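Local coordinates for protein shikimate dehydrogenase (NADP(+)) (Thermus thermophilus, PDB 2D5C) that catalyses the reversible NADPH-linked reduction of 3-dehydroshikimate to shikimate on the pathway to chorismate and the aromatic amino acids, at residues D37-L40 and E41-P44; L88-G92 and R93-F97; P209-T212 and R213-E217. One frame throughout, in Å; residues are numbered along the deposited sequence.

Contact 1 of 3, residues D37-L40 and E41-P44; sequences DTPL and EALP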
loop_
_atom_site.group_PDB
_atom_site.type_symbol
_atom_site.label_atom_id
_atom_site.label_comp_id
_atom_site.label_asym_id
_atom_site.label_seq_id
_atom_site.Cartn_x
_atom_site.Cartn_y
_atom_site.Cartn_z
ATOM N N ASP A 37 11.121 -17.132 -11.128
ATOM C CA ASP A 37 12.550 -16.949 -11.361
ATOM C C ASP A 37 12.797 -15.630 -12.080
ATOM O O ASP A 37 12.308 -15.414 -13.195
ATOM C CB ASP A 37 13.112 -18.102 -12.196
ATOM C CG ASP A 37 14.625 -18.075 -12.276
ATOM O OD1 ASP A 37 15.280 -18.379 -11.256
ATOM O OD2 ASP A 37 15.160 -17.739 -13.354
ATOM N N THR A 38 13.562 -14.753 -11.439
ATOM C CA THR A 38 13.857 -13.443 -11.996
ATOM C C THR A 38 15.322 -13.056 -11.853
ATOM O O THR A 38 15.786 -12.723 -10.761
ATOM C CB THR A 38 12.995 -12.348 -11.314
ATOM O OG1 THR A 38 11.606 -12.648 -11.508
ATOM C CG2 THR A 38 13.290 -10.978 -11.915
ATOM N N PRO A 39 16.079 -13.128 -12.957
ATOM C CA PRO A 39 17.499 -12.766 -12.922
ATOM C C PRO A 39 17.600 -11.245 -12.913
ATOM O O PRO A 39 16.714 -10.560 -13.419
ATOM C CB PRO A 39 18.044 -13.360 -14.222
ATOM C CG PRO A 39 17.112 -14.506 -14.494
ATOM C CD PRO A 39 15.773 -13.891 -14.181
ATOM N N LEU A 40 18.685 -10.719 -12.365
ATOM C CA LEU A 40 18.870 -9.273 -12.296
ATOM C C LEU A 40 18.485 -8.511 -13.572
ATOM O O LEU A 40 17.740 -7.524 -13.523
ATOM C CB LEU A 40 20.326 -8.965 -11.924
ATOM C CG LEU A 40 20.565 -7.916 -10.829
ATOM C CD1 LEU A 40 22.057 -7.824 -10.575
ATOM C CD2 LEU A 40 20.012 -6.541 -11.227
ATOM N N GLU A 41 18.959 -8.991 -14.719
ATOM C CA GLU A 41 18.666 -8.314 -15.979
ATOM C C GLU A 41 17.170 -8.311 -16.296
ATOM O O GLU A 41 16.694 -7.484 -17.080
ATOM C CB GLU A 41 19.449 -8.963 -17.126
ATOM C CG GLU A 41 20.153 -7.964 -18.068
ATOM C CD GLU A 41 21.424 -7.381 -17.463
ATOM O OE1 GLU A 41 21.696 -7.641 -16.267
ATOM O OE2 GLU A 41 22.157 -6.665 -18.176
ATOM N N ALA A 42 16.430 -9.236 -15.691
ATOM C CA ALA A 42 14.991 -9.324 -15.937
ATOM C C ALA A 42 14.166 -8.481 -14.958
ATOM O O ALA A 42 12.976 -8.265 -15.175
ATOM C CB ALA A 42 14.539 -10.789 -15.864
ATOM N N LEU A 43 14.809 -7.998 -13.900
ATOM C CA LEU A 43 14.135 -7.200 -12.871
ATOM C C LEU A 43 13.295 -6.019 -13.365
ATOM O O LEU A 43 12.134 -5.878 -12.975
ATOM C CB LEU A 43 15.157 -6.704 -11.837
ATOM C CG LEU A 43 14.599 -5.991 -10.590
ATOM C CD1 LEU A 43 13.599 -6.890 -9.857
ATOM C CD2 LEU A 43 15.747 -5.628 -9.654
ATOM N N PRO A 44 13.866 -5.146 -14.212
ATOM C CA PRO A 44 13.103 -3.997 -14.713
ATOM C C PRO A 44 11.788 -4.381 -15.382
ATOM O O PRO A 44 10.735 -3.829 -15.063
ATOM C CB PRO A 44 14.081 -3.334 -15.678
ATOM C CG PRO A 44 15.404 -3.593 -15.013
ATOM C CD PRO A 44 15.278 -5.054 -14.629
#

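Contact 2 of 3, residues L88-G92 and R93-F97; sequences LQVEG and RLFGF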
loop_
_atom_site.group_PDB
_atom_site.type_symbol
_atom_site.label_atom_id
_atom_site.label_comp_id
_atom_site.label_asym_id
_atom_site.label_seq_id
_atom_site.Cartn_x
_atom_site.Cartn_y
_atom_site.Cartn_z
ATOM N N LEU A 88 4.798 -3.405 -2.387
ATOM C CA LEU A 88 3.332 -3.297 -2.420
ATOM C C LEU A 88 2.947 -2.570 -3.701
ATOM O O LEU A 88 3.556 -1.556 -4.034
ATOM C CB LEU A 88 2.826 -2.481 -1.225
ATOM C CG LEU A 88 1.381 -1.978 -1.279
ATOM C CD1 LEU A 88 0.431 -3.159 -1.296
ATOM C CD2 LEU A 88 1.093 -1.072 -0.067
ATOM N N GLN A 89 1.949 -3.087 -4.421
ATOM C CA GLN A 89 1.482 -2.444 -5.647
ATOM C C GLN A 89 0.098 -1.838 -5.430
ATOM O O GLN A 89 -0.853 -2.544 -5.067
ATOM C CB GLN A 89 1.437 -3.466 -6.810
ATOM C CG GLN A 89 0.904 -2.910 -8.152
ATOM C CD GLN A 89 -0.621 -2.898 -8.243
ATOM O OE1 GLN A 89 -1.242 -1.846 -8.402
ATOM N NE2 GLN A 89 -1.229 -4.073 -8.136
ATOM N N VAL A 90 -0.002 -0.525 -5.633
ATOM C CA VAL A 90 -1.267 0.195 -5.505
ATOM C C VAL A 90 -1.367 1.177 -6.680
ATOM O O VAL A 90 -0.458 1.975 -6.906
ATOM C CB VAL A 90 -1.358 0.969 -4.170
ATOM C CG1 VAL A 90 -1.570 -0.006 -3.004
ATOM C CG2 VAL A 90 -0.097 1.781 -3.960
ATOM N N GLU A 91 -2.459 1.084 -7.433
ATOM C CA GLU A 91 -2.699 1.932 -8.600
ATOM C C GLU A 91 -1.540 1.923 -9.599
ATOM O O GLU A 91 -1.264 2.924 -10.266
ATOM C CB GLU A 91 -3.024 3.369 -8.169
ATOM C CG GLU A 91 -4.500 3.553 -7.841
ATOM C CD GLU A 91 -4.880 4.968 -7.451
ATOM O OE1 GLU A 91 -4.027 5.879 -7.539
ATOM O OE2 GLU A 91 -6.051 5.163 -7.065
ATOM N N GLY A 92 -0.879 0.777 -9.698
ATOM C CA GLY A 92 0.239 0.628 -10.611
ATOM C C GLY A 92 1.540 1.233 -10.122
ATOM O O GLY A 92 2.530 1.271 -10.864
ATOM N N ARG A 93 1.534 1.719 -8.883
ATOM C CA ARG A 93 2.715 2.314 -8.268
ATOM C C ARG A 93 3.328 1.242 -7.361
ATOM O O ARG A 93 2.616 0.395 -6.830
ATOM C CB ARG A 93 2.321 3.532 -7.427
ATOM C CG ARG A 93 1.350 4.501 -8.105
ATOM C CD ARG A 93 1.927 5.097 -9.377
ATOM N NE ARG A 93 0.975 6.025 -9.983
ATOM C CZ ARG A 93 1.215 6.725 -11.087
ATOM N NH1 ARG A 93 2.382 6.599 -11.705
ATOM N NH2 ARG A 93 0.292 7.553 -11.564
ATOM N N LEU A 94 4.645 1.278 -7.194
ATOM C CA LEU A 94 5.326 0.297 -6.360
ATOM C C LEU A 94 5.969 0.978 -5.159
ATOM O O LEU A 94 6.707 1.953 -5.316
ATOM C CB LEU A 94 6.405 -0.434 -7.171
ATOM C CG LEU A 94 6.002 -1.193 -8.444
ATOM C CD1 LEU A 94 7.246 -1.882 -9.014
ATOM C CD2 LEU A 94 4.908 -2.233 -8.140
ATOM N N PHE A 95 5.668 0.466 -3.966
ATOM C CA PHE A 95 6.206 0.986 -2.700
ATOM C C PHE A 95 7.122 -0.086 -2.091
ATOM O O PHE A 95 6.723 -1.240 -1.972
ATOM C CB PHE A 95 5.063 1.271 -1.719
ATOM C CG PHE A 95 4.141 2.386 -2.150
ATOM C CD1 PHE A 95 2.889 2.526 -1.561
ATOM C CD2 PHE A 95 4.531 3.310 -3.113
ATOM C CE1 PHE A 95 2.033 3.575 -1.931
ATOM C CE2 PHE A 95 3.682 4.359 -3.487
ATOM C CZ PHE A 95 2.441 4.488 -2.899
ATOM N N GLY A 96 8.337 0.295 -1.696
ATOM C CA GLY A 96 9.258 -0.674 -1.127
ATOM C C GLY A 96 9.456 -0.612 0.376
ATOM O O GLY A 96 9.604 0.456 0.960
ATOM N N PHE A 97 9.483 -1.777 1.014
ATOM C CA PHE A 97 9.664 -1.847 2.457
ATOM C C PHE A 97 10.657 -2.940 2.783
ATOM O O PHE A 97 11.044 -3.722 1.919
ATOM C CB PHE A 97 8.357 -2.205 3.168
ATOM C CG PHE A 97 7.217 -1.295 2.852
ATOM C CD1 PHE A 97 6.466 -1.470 1.695
ATOM C CD2 PHE A 97 6.880 -0.262 3.724
ATOM C CE1 PHE A 97 5.383 -0.624 1.409
ATOM C CE2 PHE A 97 5.811 0.580 3.449
ATOM C CZ PHE A 97 5.060 0.396 2.287
HETATM O O HOH W 1 -1.530 6.561 -8.953
#

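Contact 3 of 3, residues P209-T212 and R213-E217; sequences PLWT and RFLRE. With SO4 (sulfate ion), chain C.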
loop_
_atom_site.group_PDB
_atom_site.type_symbol
_atom_site.label_atom_id
_atom_site.label_comp_id
_atom_site.label_asym_id
_atom_site.label_seq_id
_atom_site.Cartn_x
_atom_site.Cartn_y
_atom_site.Cartn_z
ATOM N N PRO A 209 21.058 -26.260 4.385
ATOM C CA PRO A 209 20.277 -27.143 5.257
ATOM C C PRO A 209 19.741 -26.397 6.483
ATOM O O PRO A 209 20.241 -25.322 6.816
ATOM C CB PRO A 209 21.293 -28.205 5.639
ATOM C CG PRO A 209 22.563 -27.412 5.728
ATOM C CD PRO A 209 22.496 -26.566 4.482
ATOM N N LEU A 210 18.739 -26.962 7.157
ATOM C CA LEU A 210 18.180 -26.309 8.344
ATOM C C LEU A 210 19.245 -26.199 9.436
ATOM O O LEU A 210 19.476 -25.122 9.992
ATOM C CB LEU A 210 16.968 -27.083 8.877
ATOM C CG LEU A 210 16.270 -26.497 10.109
ATOM C CD1 LEU A 210 15.712 -25.103 9.778
ATOM C CD2 LEU A 210 15.139 -27.425 10.564
ATOM N N TRP A 211 19.883 -27.321 9.756
ATOM C CA TRP A 211 20.936 -27.322 10.758
ATOM C C TRP A 211 22.281 -27.269 10.069
ATOM O O TRP A 211 22.904 -28.288 9.790
ATOM C CB TRP A 211 20.813 -28.549 11.661
ATOM C CG TRP A 211 19.639 -28.400 12.562
ATOM C CD1 TRP A 211 18.398 -28.942 12.394
ATOM C CD2 TRP A 211 19.547 -27.533 13.704
ATOM N NE1 TRP A 211 17.538 -28.461 13.355
ATOM C CE2 TRP A 211 18.219 -27.596 14.172
ATOM C CE3 TRP A 211 20.462 -26.708 14.370
ATOM C CZ2 TRP A 211 17.778 -26.865 15.284
ATOM C CZ3 TRP A 211 20.024 -25.977 15.478
ATOM C CH2 TRP A 211 18.692 -26.064 15.921
ATOM N N THR A 212 22.688 -26.044 9.769
ATOM C CA THR A 212 23.933 -25.736 9.093
ATOM C C THR A 212 25.142 -26.095 9.936
ATOM O O THR A 212 25.023 -26.338 11.137
ATOM C CB THR A 212 23.991 -24.232 8.784
ATOM O OG1 THR A 212 23.883 -23.503 10.009
ATOM C CG2 THR A 212 22.822 -23.829 7.880
ATOM N N ARG A 213 26.310 -26.123 9.307
ATOM C CA ARG A 213 27.525 -26.419 10.037
ATOM C C ARG A 213 27.697 -25.358 11.132
ATOM O O ARG A 213 27.977 -25.688 12.277
ATOM C CB ARG A 213 28.738 -26.428 9.107
ATOM C CG ARG A 213 29.998 -26.829 9.839
ATOM C CD ARG A 213 31.223 -26.998 8.944
ATOM N NE ARG A 213 32.384 -27.237 9.798
ATOM C CZ ARG A 213 33.636 -26.915 9.501
ATOM N NH1 ARG A 213 33.932 -26.338 8.341
ATOM N NH2 ARG A 213 34.588 -27.135 10.395
ATOM N N PHE A 214 27.508 -24.086 10.772
ATOM C CA PHE A 214 27.612 -22.964 11.719
ATOM C C PHE A 214 26.745 -23.187 12.976
ATOM O O PHE A 214 27.204 -23.005 14.113
ATOM C CB PHE A 214 27.172 -21.674 11.003
ATOM C CG PHE A 214 27.070 -20.456 11.894
ATOM C CD1 PHE A 214 28.188 -19.672 12.159
ATOM C CD2 PHE A 214 25.844 -20.058 12.403
ATOM C CE1 PHE A 214 28.079 -18.497 12.914
ATOM C CE2 PHE A 214 25.721 -18.880 13.165
ATOM C CZ PHE A 214 26.842 -18.101 13.416
ATOM N N LEU A 215 25.488 -23.560 12.777
ATOM C CA LEU A 215 24.598 -23.762 13.917
ATOM C C LEU A 215 24.988 -24.978 14.741
ATOM O O LEU A 215 24.888 -24.956 15.963
ATOM C CB LEU A 215 23.140 -23.903 13.469
ATOM C CG LEU A 215 22.431 -22.599 13.073
ATOM C CD1 LEU A 215 21.033 -22.929 12.577
ATOM C CD2 LEU A 215 22.364 -21.645 14.268
ATOM N N ARG A 216 25.414 -26.041 14.071
ATOM C CA ARG A 216 25.830 -27.239 14.789
ATOM C C ARG A 216 27.076 -26.927 15.609
ATOM O O ARG A 216 27.230 -27.411 16.724
ATOM C CB ARG A 216 26.090 -28.387 13.804
ATOM C CG ARG A 216 24.820 -28.961 13.180
ATOM C CD ARG A 216 25.145 -29.850 11.975
ATOM N NE ARG A 216 23.967 -30.462 11.366
ATOM C CZ ARG A 216 23.388 -31.583 11.806
ATOM N NH1 ARG A 216 23.873 -32.215 12.865
ATOM N NH2 ARG A 216 22.338 -32.090 11.171
ATOM N N GLU A 217 27.969 -26.105 15.065
ATOM C CA GLU A 217 29.175 -25.732 15.795
ATOM C C GLU A 217 28.797 -24.890 17.005
ATOM O O GLU A 217 29.329 -25.077 18.103
ATOM C CB GLU A 217 30.110 -24.913 14.904
ATOM C CG GLU A 217 30.825 -25.734 13.864
ATOM C CD GLU A 217 31.601 -24.861 12.890
ATOM O OE1 GLU A 217 31.034 -23.843 12.454
ATOM O OE2 GLU A 217 32.760 -25.190 12.564
HETATM S S SO4 C . 37.479 -25.017 10.997
HETATM O O1 SO4 C . 36.520 -24.932 12.304
HETATM O O2 SO4 C . 38.640 -24.227 11.336
HETATM O O3 SO4 C . 37.770 -26.267 10.735
HETATM O O4 SO4 C . 36.720 -24.329 9.989
#

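Contact 1 of 3, residues D37-L40 and E41-P44
The carbonyl oxygen of P39 takes the amide of A42 across a tight turn, A42 N lying 2.6 Å from P39 O. One residue further on, L43 N reaches L40 O at 3.0 Å with an N-H...O angle of 150°. L43 N also makes a weak bond to P39 O, so this amide is shared between two carbonyls. Both main bonds span three residues, and the chain therefore coils through two overlapping turns as it runs into helix 43-53.

The apolar contact is between P39 and A42: the A42 methyl lies against the proline ring, with A42 CB 3.7 Å from P39 CD. Two other carbons approach the backbone. The T38 methyl comes in with T38 CG2 3.9 Å from L43 N; a chi1 of -59° sets OG1 beside the T38 backbone N and leaves CG2 anti to that N, facing the turn, while OG1 is held by the W36 carbonyl and by R46 NE from the helix. L43 places CB beside L40 O, with L43 CB to L40 O 3.2 Å, and its side chain, like that of T38, touches L63.

R46 also bonds the D37 carbonyl, tying helix to strand end. This is the strand-to-helix turn of a beta-alpha-beta crossover, leading from strand 31-37 through helix 43-53 to strand 56-59 in the substrate-binding domain.

Contact 2 of 3, residues L88-G92 and R93-F97
V90 brings its CG2 methyl against the F95 ring, obliquely, V90 CG2 lying 3.4 Å from F95 CE1, and the two side chains cross at about a right angle. CG2 sits between the backbone N and the carbonyl carbon of V90, the crowded position, which carries it across to the neighbouring strand. L88 lies on the same side of the sheet: its CD2 methyl approaches the F95 ring more loosely, while L88 CB is 4.1 Å from F97 CE1. On the other side Q89 and L94 meet, Q89 CB and L94 CD2 being 3.9 Å apart.

The backbones form an antiparallel hairpin closed by a type I' turn from V90 to R93. L88 with F95 and V90 with R93 are hydrogen-bonded pairs, each joined by two backbone N-H...O hydrogen bonds; Q89 with L94 is the non-hydrogen-bonded pair between them, where Q89 CA instead points its hydrogen at R93 O. The Q89 side chain bends at chi2 (-83°) so that Q89 OE1 receives G92 N at 2.9 Å, bracing the turn from within its own strand, while NE2 goes to the F54 carbonyl.

At the tip the R93 guanidinium meets a water in its plane, R93 NE 2.8 Å from the water oxygen, and that water lies 2.9 Å from E91 OE1. R93 NH2 makes a salt bridge to E77 of the second subunit.

F95 stacks on F95 of the second subunit and meets its W73 edge-to-face. The hairpin thus offers that subunit an aromatic, apolar face bordered by a charged tip, chemistry consistent with a dimer interface held by hydrophobic burial and supplemented by the intersubunit pairing of R93 with E77.

Contact 3 of 3, residues P209-T212 and R213-E217
T212 OG1 is gripped twice: it accepts the amide of L215, with T212 OG1 to L215 N 3.2 Å and an N-H...O angle of 160°, and it is hydrogen-bonded to the D204 carboxylate at the end of strand 201-204. A chi1 of 59° turns the hydroxyl back over the main chain, within reach of the L215 amide. The L215 side chain crosses that of T212 at a slant, L215 CG 3.5 Å from T212 OG1.

T212 is the N-cap of helix 213-220, which connects strands 201-204 and 224-226 of the parallel sheet in the nucleotide-binding, Rossmann-type half of the enzyme. The first helical bond follows directly, R216 N meeting T212 O at 3.0 Å. The R216 side chain then runs back, extended, along the loop, and R216 NE donates to W211 O at 2.9 Å from above the carbonyl plane.

W211 and L215 cross at about a right angle, W211 CE3 4.0 Å from L215 CB; the indole takes a cation-pi contact from K219, and both side chains touch V225. Further round the helix R213 is extended as far as NE. R213 NH2 makes a weak bond, 3.3 Å, to O3 of a sulfate probably from the crystallisation liquor, in the guanidinium plane, while E217 OE2 lies well out of that plane and pairs with R213 by charge alone.

Contacts 1 and 2 belong to the substrate-binding half, contact 3 to the nucleotide-binding half. The centres of contacts 1 and 2 are about 18 Å apart and their nearest atoms about 7 Å; L47, V50 and R51 of helix 43-53, into which contact 1 leads, touch L94 of contact 2. Contact 3 lies about 30 Å from contact 1 and about 37 Å from contact 2, centre to centre, and across the chain's centre from the latter. Bound shikimate lies between the halves: the side chains of T38, F97 and L210 are about 12, 10 and 12 Å away. Side chain to side chain, L43 is about 8 Å from catalytic K64 and L210 about 4 Å from shikimate-binding Y207.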